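Local structure of RNA-dependent RNA polymerase (Toscana virus, 6QW0) at residues Y29-P34 and I189-R194. The protein is the N-terminal part of the viral L protein, a manganese-binding endonuclease that probably cleaves capped host RNAs to supply primers for viral transcription. Residues are numbered along the deposited sequence; the frame is centred on the assembly and turned at random.
With SO4 (sulfate ion), chain E.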
loop_
_atom_site.group_PDB
_atom_site.type_symbol
_atom_site.label_atom_id
_atom_site.label_comp_id
_atom_site.label_asym_id
_atom_site.label_seq_id
_atom_site.Cartn_x
_atom_site.Cartn_y
_atom_site.Cartn_z
ATOM N N TYR A 29 -4.366 21.566 -0.476
ATOM C CA TYR A 29 -4.876 22.937 -0.530
ATOM C C TYR A 29 -5.972 23.002 -1.588
ATOM O O TYR A 29 -6.869 22.146 -1.601
ATOM C CB TYR A 29 -3.731 23.944 -0.655
ATOM C CG TYR A 29 -2.804 23.899 0.536
ATOM C CD1 TYR A 29 -1.458 24.220 0.430
ATOM C CD2 TYR A 29 -3.290 23.521 1.777
ATOM C CE1 TYR A 29 -0.620 24.173 1.544
ATOM C CE2 TYR A 29 -2.470 23.466 2.886
ATOM C CZ TYR A 29 -1.133 23.795 2.768
ATOM O OH TYR A 29 -0.309 23.740 3.878
ATOM N N ASP A 30 -5.957 23.972 -2.486
ATOM C CA ASP A 30 -7.046 24.151 -3.434
ATOM C C ASP A 30 -6.533 23.734 -4.810
ATOM O O ASP A 30 -6.210 24.567 -5.659
ATOM C CB ASP A 30 -7.507 25.596 -3.383
ATOM C CG ASP A 30 -8.777 25.826 -4.148
ATOM O OD1 ASP A 30 -9.256 24.872 -4.799
ATOM O OD2 ASP A 30 -9.305 26.950 -4.086
ATOM N N THR A 31 -6.458 22.414 -5.026
ATOM C CA THR A 31 -5.969 21.684 -6.195
ATOM C C THR A 31 -7.135 21.149 -7.018
ATOM O O THR A 31 -8.101 20.628 -6.449
ATOM C CB THR A 31 -5.076 20.513 -5.769
ATOM O OG1 THR A 31 -3.990 20.999 -4.967
ATOM C CG2 THR A 31 -4.499 19.784 -6.975
ATOM N N PRO A 32 -7.085 21.260 -8.349
ATOM C CA PRO A 32 -8.168 20.706 -9.170
ATOM C C PRO A 32 -8.276 19.202 -8.992
ATOM O O PRO A 32 -7.276 18.494 -8.864
ATOM C CB PRO A 32 -7.763 21.070 -10.603
ATOM C CG PRO A 32 -6.833 22.231 -10.453
ATOM C CD PRO A 32 -6.101 21.994 -9.164
ATOM N N ILE A 33 -9.519 18.726 -8.976
ATOM C CA ILE A 33 -9.846 17.316 -8.835
ATOM C C ILE A 33 -10.524 16.887 -10.134
ATOM O O ILE A 33 -11.459 17.559 -10.576
ATOM C CB ILE A 33 -10.772 17.053 -7.634
ATOM C CG1 ILE A 33 -10.141 17.599 -6.347
ATOM C CG2 ILE A 33 -11.135 15.576 -7.514
ATOM C CD1 ILE A 33 -11.094 17.586 -5.156
ATOM N N PRO A 34 -10.083 15.823 -10.792
ATOM C CA PRO A 34 -10.649 15.513 -12.112
ATOM C C PRO A 34 -12.082 15.024 -12.031
ATOM O O PRO A 34 -12.471 14.297 -11.113
ATOM C CB PRO A 34 -9.723 14.417 -12.654
ATOM C CG PRO A 34 -9.241 13.719 -11.408
ATOM C CD PRO A 34 -9.081 14.826 -10.368
ATOM N N ILE A 189 -1.009 9.999 -2.370
ATOM C CA ILE A 189 -1.830 8.997 -1.701
ATOM C C ILE A 189 -3.150 9.605 -1.231
ATOM O O ILE A 189 -4.230 9.058 -1.485
ATOM C CB ILE A 189 -1.043 8.367 -0.537
ATOM C CG1 ILE A 189 0.122 7.532 -1.100
ATOM C CG2 ILE A 189 -1.955 7.517 0.340
ATOM C CD1 ILE A 189 1.305 7.396 -0.135
ATOM N N VAL A 190 -3.082 10.737 -0.527
ATOM C CA VAL A 190 -4.297 11.365 -0.013
ATOM C C VAL A 190 -5.196 11.828 -1.159
ATOM O O VAL A 190 -6.411 11.607 -1.133
ATOM C CB VAL A 190 -3.942 12.524 0.935
ATOM C CG1 VAL A 190 -5.213 13.255 1.385
ATOM C CG2 VAL A 190 -3.180 12.012 2.152
ATOM N N PHE A 191 -4.616 12.446 -2.184
ATOM C CA PHE A 191 -5.413 12.895 -3.330
ATOM C C PHE A 191 -6.168 11.733 -3.978
ATOM O O PHE A 191 -7.360 11.842 -4.294
ATOM C CB PHE A 191 -4.499 13.587 -4.339
ATOM C CG PHE A 191 -5.231 14.275 -5.457
ATOM C CD1 PHE A 191 -5.558 13.582 -6.615
ATOM C CD2 PHE A 191 -5.583 15.612 -5.360
ATOM C CE1 PHE A 191 -6.222 14.202 -7.658
ATOM C CE2 PHE A 191 -6.252 16.244 -6.404
ATOM C CZ PHE A 191 -6.569 15.544 -7.549
ATOM N N ARG A 192 -5.484 10.608 -4.203
ATOM C CA ARG A 192 -6.139 9.449 -4.802
ATOM C C ARG A 192 -7.204 8.864 -3.878
ATOM O O ARG A 192 -8.243 8.386 -4.355
ATOM C CB ARG A 192 -5.089 8.379 -5.153
ATOM C CG ARG A 192 -4.129 8.799 -6.270
ATOM C CD ARG A 192 -3.119 7.663 -6.624
ATOM N NE ARG A 192 -3.790 6.462 -7.114
ATOM C CZ ARG A 192 -3.774 6.044 -8.378
ATOM N NH1 ARG A 192 -3.104 6.722 -9.307
ATOM N NH2 ARG A 192 -4.438 4.950 -8.717
ATOM N N PHE A 193 -6.955 8.874 -2.558
ATOM C CA PHE A 193 -7.939 8.370 -1.600
ATOM C C PHE A 193 -9.202 9.220 -1.629
ATOM O O PHE A 193 -10.315 8.685 -1.647
ATOM C CB PHE A 193 -7.336 8.337 -0.185
ATOM C CG PHE A 193 -8.263 7.813 0.882
ATOM C CD1 PHE A 193 -8.876 6.571 0.758
ATOM C CD2 PHE A 193 -8.483 8.548 2.045
ATOM C CE1 PHE A 193 -9.709 6.082 1.754
ATOM C CE2 PHE A 193 -9.312 8.056 3.051
ATOM C CZ PHE A 193 -9.922 6.830 2.909
ATOM N N ARG A 194 -9.041 10.543 -1.656
ATOM C CA ARG A 194 -10.205 11.424 -1.670
ATOM C C ARG A 194 -11.043 11.193 -2.918
ATOM O O ARG A 194 -12.279 11.135 -2.849
ATOM C CB ARG A 194 -9.758 12.879 -1.590
ATOM C CG ARG A 194 -9.127 13.251 -0.254
ATOM C CD ARG A 194 -8.668 14.689 -0.286
ATOM N NE ARG A 194 -8.203 15.147 1.017
ATOM C CZ ARG A 194 -7.845 16.400 1.274
ATOM N NH1 ARG A 194 -7.900 17.321 0.314
ATOM N NH2 ARG A 194 -7.431 16.732 2.488
HETATM S S SO4 E . -5.092 19.701 2.822
HETATM O O1 SO4 E . -4.639 20.892 2.121
HETATM O O2 SO4 E . -6.527 19.519 2.622
HETATM O O3 SO4 E . -4.802 19.843 4.250
HETATM O O4 SO4 E . -4.375 18.555 2.282
#
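F191 reaches from helix 183-203 to the loop leading into strand 36-39, the first strand of the separate antiparallel sheet 36-39/46-49/66-68, and every close direct contact with residues 31-34 is made by its ring. CG anti to the backbone N (chi1 -171°) directs the ring at this loop. The carbonyl P32 O meets the ring edge in plane, 3.3 Å from F191 CZ, where it faces the weakly positive C-H rim; Q58 NE2 hydrogen-bonds the same oxygen. P34 comes from the opposite direction and sets its CD against that edge, 3.8 Å from F191 CZ. Near CE2 the packing is aliphatic: T31 CG2 lies 4.0 Å from F191 CE2 and I33 CG1 4.1 Å from the same carbon.

One helical turn on, R194, extended from CG to NE, meets the loop through a sulfate ion, probably from the crystallisation liquor. R194 NH2 donates to sulfate O2 at 2.9 Å (166°), in the guanidinium plane, and Y29 N reaches sulfate O1 at 2.7 Å. S26 OG and I28 N also bind it. Direct contact is thus apolar apart from one carbonyl at a ring edge, whereas the polar R194-Y29 link runs through the sulfate and may be absent without an anion.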